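Local structure of general stress protein 26 (Bacillus anthracis, 3EC6) at residues I11-L20 against P60-R68. The protein is a stress protein of unknown function that binds flavin-adenine dinucleotide and probably belongs with the flavin-dependent pyridoxamine 5'-phosphate oxidase-like proteins. Residues are numbered along the deposited sequence; the frame is centred on the assembly and turned at random. Where two conformers were deposited one is given.
Sequences IIQGQRTGVL and PNVHVLLGR. With FAD (flavin-adenine dinucleotide), chain B.
Leu66 fills the corner between helix 4-13 and strand 17-24. With CG anti to the backbone N (chi1 -179°), it sets CD1 against the carbonyl oxygens of the turn and strand start, 3.7 Å from Arg16 O and close to Thr17 O, while CD2 faces Ile12 CG1 of the helix. Ile11 closes the same corner more tightly: its CG2 lies 3.3 Å from Leu66 O and also meets the CA of Gly67, whose backbone angles suit glycine. Gly18, without a side chain, lets Leu66 CD1 come within 3.8 Å of its CA. Val19 and Leu65 form an antiparallel hydrogen-bonded pair, with Val19 N to Leu65 O at 2.9 Å and Leu65 N to Val19 O at 3.1 Å. They join neighbouring strands of the curled antiparallel sheet characteristic of the split-barrel flavin-binding fold. On the face of Leu20, Val64 and Leu66, Leu20 CD1 crosses to Val62 CB at 4.0 Å and touches Val64 CG2; Ile118 of strand 113-126 covers this patch. The other face, with Val19, His63 and Leu65, packs on the second subunit and holds a water that joins Val19 O to His63 ND1 in the plane of the ring, while Glu79 takes NE2. The loose, solvent side lies where the strands part, at Gln15, Arg16 and Gly67; there another water links Thr17 O and Gly67 N. Beyond Gly67, Arg68 lays one guanidinium face against FAD C7M, 3.6 Å from CZ.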
loop_
_atom_site.group_PDB
_atom_site.type_symbol
_atom_site.label_atom_id
_atom_site.label_comp_id
_atom_site.label_asym_id
_atom_site.label_seq_id
_atom_site.Cartn_x
_atom_site.Cartn_y
_atom_site.Cartn_z
ATOM N N ILE A 11 12.270 -5.304 -11.972
ATOM C CA ILE A 11 11.144 -5.312 -11.040
ATOM C C ILE A 11 9.855 -5.178 -11.788
ATOM O O ILE A 11 8.918 -5.953 -11.578
ATOM C CB ILE A 11 11.283 -4.233 -9.915
ATOM C CG1 ILE A 11 12.503 -4.512 -9.018
ATOM C CG2 ILE A 11 10.016 -4.172 -9.066
ATOM C CD1 ILE A 11 12.408 -5.813 -8.228
ATOM N N ILE A 12 9.763 -4.174 -12.661
ATOM C CA ILE A 12 8.583 -3.965 -13.454
ATOM C C ILE A 12 8.286 -5.222 -14.368
ATOM O O ILE A 12 7.139 -5.483 -14.631
ATOM C CB ILE A 12 8.664 -2.603 -14.228
ATOM C CG1 ILE A 12 8.645 -1.420 -13.243
ATOM C CG2 ILE A 12 7.497 -2.398 -15.222
ATOM C CD1 ILE A 12 9.214 -0.158 -13.928
ATOM N N GLN A 13 9.307 -5.990 -14.765
ATOM C CA GLN A 13 9.101 -7.145 -15.679
ATOM C C GLN A 13 8.781 -8.427 -14.908
ATOM O O GLN A 13 8.507 -9.478 -15.531
ATOM C CB GLN A 13 10.310 -7.360 -16.615
ATOM C CG GLN A 13 11.540 -8.002 -15.928
ATOM C CD GLN A 13 12.818 -8.066 -16.811
ATOM O OE1 GLN A 13 13.797 -8.775 -16.476
ATOM N NE2 GLN A 13 12.810 -7.320 -17.935
ATOM N N GLY A 14 8.830 -8.346 -13.567
ATOM C CA GLY A 14 8.572 -9.518 -12.711
ATOM C C GLY A 14 7.104 -9.679 -12.331
ATOM O O GLY A 14 6.185 -9.409 -13.152
ATOM N N GLN A 15 6.845 -10.135 -11.107
ATOM C CA GLN A 15 5.423 -10.313 -10.737
ATOM C C GLN A 15 4.605 -9.026 -10.819
ATOM O O GLN A 15 5.088 -7.933 -10.607
ATOM C CB GLN A 15 5.201 -11.062 -9.403
ATOM C CG GLN A 15 3.876 -11.919 -9.385
ATOM C CD GLN A 15 2.643 -11.190 -8.755
ATOM O OE1 GLN A 15 1.502 -11.305 -9.246
ATOM N NE2 GLN A 15 2.880 -10.458 -7.673
ATOM N N ARG A 16 3.327 -9.195 -11.124
ATOM C CA ARG A 16 2.483 -8.081 -11.501
ATOM C C ARG A 16 1.755 -7.386 -10.325
ATOM O O ARG A 16 1.344 -6.256 -10.472
ATOM C CB ARG A 16 1.458 -8.551 -12.555
ATOM C CG ARG A 16 1.927 -8.372 -14.010
ATOM C CD ARG A 16 0.848 -8.735 -15.007
ATOM N NE ARG A 16 1.492 -9.025 -16.283
ATOM C CZ ARG A 16 1.687 -10.258 -16.749
ATOM N NH1 ARG A 16 1.202 -11.307 -16.074
ATOM N NH2 ARG A 16 2.324 -10.449 -17.923
ATOM N N THR A 17 1.563 -8.051 -9.187
ATOM C CA THR A 17 0.706 -7.469 -8.118
ATOM C C THR A 17 1.475 -6.479 -7.272
ATOM O O THR A 17 2.527 -6.810 -6.753
ATOM C CB THR A 17 0.007 -8.511 -7.195
ATOM O OG1 THR A 17 -0.764 -9.421 -8.005
ATOM C CG2 THR A 17 -0.895 -7.789 -6.219
ATOM N N GLY A 18 0.954 -5.266 -7.161
ATOM C CA GLY A 18 1.547 -4.223 -6.338
ATOM C C GLY A 18 0.449 -3.508 -5.574
ATOM O O GLY A 18 -0.710 -3.969 -5.537
ATOM N N VAL A 19 0.782 -2.336 -5.034
ATOM C CA VAL A 19 -0.180 -1.529 -4.287
ATOM C C VAL A 19 -0.300 -0.173 -4.945
ATOM O O VAL A 19 0.729 0.462 -5.185
ATOM C CB VAL A 19 0.311 -1.314 -2.847
ATOM C CG1 VAL A 19 -0.673 -0.480 -2.089
ATOM C CG2 VAL A 19 0.508 -2.718 -2.142
ATOM N N LEU A 20 -1.529 0.246 -5.255
ATOM C CA LEU A 20 -1.778 1.587 -5.788
ATOM C C LEU A 20 -2.410 2.416 -4.688
ATOM O O LEU A 20 -3.506 2.059 -4.193
ATOM C CB LEU A 20 -2.776 1.465 -6.954
ATOM C CG LEU A 20 -3.255 2.796 -7.572
ATOM C CD1 LEU A 20 -2.069 3.623 -8.148
ATOM C CD2 LEU A 20 -4.310 2.561 -8.701
ATOM N N PRO A 60 -4.726 13.905 -8.737
ATOM C CA PRO A 60 -4.106 12.941 -9.643
ATOM C C PRO A 60 -2.811 12.265 -9.122
ATOM O O PRO A 60 -2.259 11.393 -9.809
ATOM C CB PRO A 60 -3.733 13.807 -10.875
ATOM C CG PRO A 60 -3.447 15.137 -10.342
ATOM C CD PRO A 60 -4.452 15.310 -9.124
ATOM N N ASN A 61 -2.343 12.686 -7.947
ATOM C CA ASN A 61 -1.061 12.162 -7.415
ATOM C C ASN A 61 -1.264 10.779 -6.849
ATOM O O ASN A 61 -2.176 10.569 -6.047
ATOM C CB ASN A 61 -0.559 13.052 -6.291
ATOM C CG ASN A 61 -0.190 14.424 -6.782
ATOM O OD1 ASN A 61 -1.008 15.350 -6.724
ATOM N ND2 ASN A 61 0.996 14.551 -7.289
ATOM N N VAL A 62 -0.441 9.852 -7.316
ATOM C CA VAL A 62 -0.554 8.451 -6.842
ATOM C C VAL A 62 0.797 7.927 -6.460
ATOM O O VAL A 62 1.831 8.502 -6.766
ATOM C CB VAL A 62 -1.156 7.519 -7.942
ATOM C CG1 VAL A 62 -2.550 8.018 -8.330
ATOM C CG2 VAL A 62 -0.235 7.395 -9.169
ATOM N N HIS A 63 0.789 6.836 -5.720
ATOM C CA HIS A 63 2.025 6.221 -5.236
ATOM C C HIS A 63 1.878 4.722 -5.497
ATOM O O HIS A 63 0.794 4.159 -5.318
ATOM C CB HIS A 63 2.155 6.515 -3.746
ATOM C CG HIS A 63 3.408 5.992 -3.134
ATOM N ND1 HIS A 63 3.505 4.683 -2.687
ATOM C CD2 HIS A 63 4.628 6.548 -2.972
ATOM C CE1 HIS A 63 4.723 4.483 -2.212
ATOM N NE2 HIS A 63 5.431 5.597 -2.370
ATOM N N VAL A 64 2.937 4.080 -5.962
ATOM C CA VAL A 64 2.954 2.630 -6.249
ATOM C C VAL A 64 4.086 1.971 -5.492
ATOM O O VAL A 64 5.177 2.471 -5.489
ATOM C CB VAL A 64 3.125 2.390 -7.769
ATOM C CG1 VAL A 64 3.301 0.901 -8.070
ATOM C CG2 VAL A 64 1.941 2.944 -8.538
ATOM N N LEU A 65 3.781 0.830 -4.866
ATOM C CA LEU A 65 4.775 -0.103 -4.321
ATOM C C LEU A 65 4.683 -1.345 -5.176
ATOM O O LEU A 65 3.592 -1.898 -5.381
ATOM C CB LEU A 65 4.514 -0.494 -2.849
ATOM C CG LEU A 65 4.552 0.645 -1.875
ATOM C CD1 LEU A 65 4.107 0.105 -0.524
ATOM C CD2 LEU A 65 6.029 1.075 -1.748
ATOM N N LEU A 66 5.818 -1.789 -5.726
ATOM C CA LEU A 66 5.776 -2.956 -6.656
ATOM C C LEU A 66 7.060 -3.763 -6.579
ATOM O O LEU A 66 8.144 -3.207 -6.541
ATOM C CB LEU A 66 5.577 -2.468 -8.109
ATOM C CG LEU A 66 5.491 -3.503 -9.235
ATOM C CD1 LEU A 66 4.186 -4.294 -9.105
ATOM C CD2 LEU A 66 5.504 -2.771 -10.570
ATOM N N GLY A 67 6.907 -5.091 -6.543
ATOM C CA GLY A 67 8.075 -5.984 -6.705
ATOM C C GLY A 67 8.262 -7.005 -5.616
ATOM O O GLY A 67 8.999 -7.997 -5.787
ATOM N N ARG A 68 7.656 -6.761 -4.467
ATOM C CA ARG A 68 7.879 -7.667 -3.343
ATOM C C ARG A 68 6.864 -8.810 -3.330
ATOM O O ARG A 68 5.744 -8.661 -3.846
ATOM C CB ARG A 68 7.918 -6.852 -2.018
ATOM C CG ARG A 68 6.780 -7.143 -1.079
ATOM C CD ARG A 68 7.075 -6.578 0.323
ATOM N NE ARG A 68 6.996 -7.649 1.300
ATOM C CZ ARG A 68 8.057 -8.352 1.680
ATOM N NH1 ARG A 68 7.939 -9.341 2.552
ATOM N NH2 ARG A 68 9.241 -8.040 1.185
HETATM P PA FAD B . 11.981 7.380 5.588
HETATM O O1A FAD B . 11.718 8.425 6.662
HETATM O O2A FAD B . 13.269 6.604 5.792
HETATM O O5B FAD B . 12.170 8.058 4.108
HETATM C C5B FAD B . 12.219 7.175 3.013
HETATM C C4B FAD B . 11.066 7.627 2.140
HETATM O O4B FAD B . 11.427 8.888 1.538
HETATM C C3B FAD B . 10.809 6.599 1.043
HETATM O O3B FAD B . 9.679 5.785 1.359
HETATM C C2B FAD B . 10.704 7.468 -0.210
HETATM O O2B FAD B . 9.350 7.802 -0.470
HETATM C C1B FAD B . 11.471 8.749 0.127
HETATM N N9A FAD B . 12.888 8.660 -0.306
HETATM C C8A FAD B . 13.624 7.505 -0.447
HETATM N N7A FAD B . 14.871 7.828 -0.871
HETATM C C5A FAD B . 14.953 9.167 -0.989
HETATM C C6A FAD B . 16.011 9.983 -1.388
HETATM N N6A FAD B . 17.064 9.424 -2.003
HETATM N N1A FAD B . 15.797 11.351 -1.432
HETATM C C2A FAD B . 14.560 11.888 -1.081
HETATM N N3A FAD B . 13.514 11.060 -0.684
HETATM C C4A FAD B . 13.716 9.713 -0.638
HETATM N N1 FAD B . 10.512 0.089 8.707
HETATM C C2 FAD B . 10.194 0.328 10.028
HETATM O O2 FAD B . 10.632 1.384 10.495
HETATM N N3 FAD B . 9.397 -0.534 10.744
HETATM C C4 FAD B . 8.930 -1.697 10.169
HETATM O O4 FAD B . 8.201 -2.484 10.839
HETATM C C4X FAD B . 9.298 -2.000 8.842
HETATM N N5 FAD B . 8.841 -3.177 8.270
HETATM C C5X FAD B . 9.217 -3.460 6.963
HETATM C C6 FAD B . 8.758 -4.675 6.419
HETATM C C7 FAD B . 9.109 -4.940 5.092
HETATM C C7M FAD B . 8.632 -6.244 4.496
HETATM C C8 FAD B . 9.886 -4.034 4.339
HETATM C C8M FAD B . 10.259 -4.289 2.886
HETATM C C9 FAD B . 10.290 -2.808 4.883
HETATM C C9A FAD B . 9.962 -2.524 6.223
HETATM N N10 FAD B . 10.376 -1.324 6.791
HETATM C C10 FAD B . 10.057 -1.076 8.126
HETATM C "C1'" FAD B . 11.062 -0.233 6.037
HETATM C "C2'" FAD B . 10.112 0.863 5.531
HETATM O "O2'" FAD B . 9.121 0.320 4.654
HETATM C "C3'" FAD B . 10.943 1.858 4.718
HETATM O "O3'" FAD B . 11.978 2.339 5.593
HETATM C "C4'" FAD B . 10.097 3.017 4.207
HETATM O "O4'" FAD B . 10.812 3.817 3.210
HETATM C "C5'" FAD B . 9.677 3.926 5.374
HETATM O "O5'" FAD B . 8.945 5.028 4.857
HETATM P P FAD B . 9.285 6.443 5.550
HETATM O O1P FAD B . 8.679 7.597 4.758
HETATM O O2P FAD B . 9.038 6.435 7.032
HETATM O O3P FAD B . 10.860 6.327 5.287
HETATM O O HOH W 1 5.132 -7.170 -7.190
HETATM O O HOH W 2 1.412 2.442 -2.880
#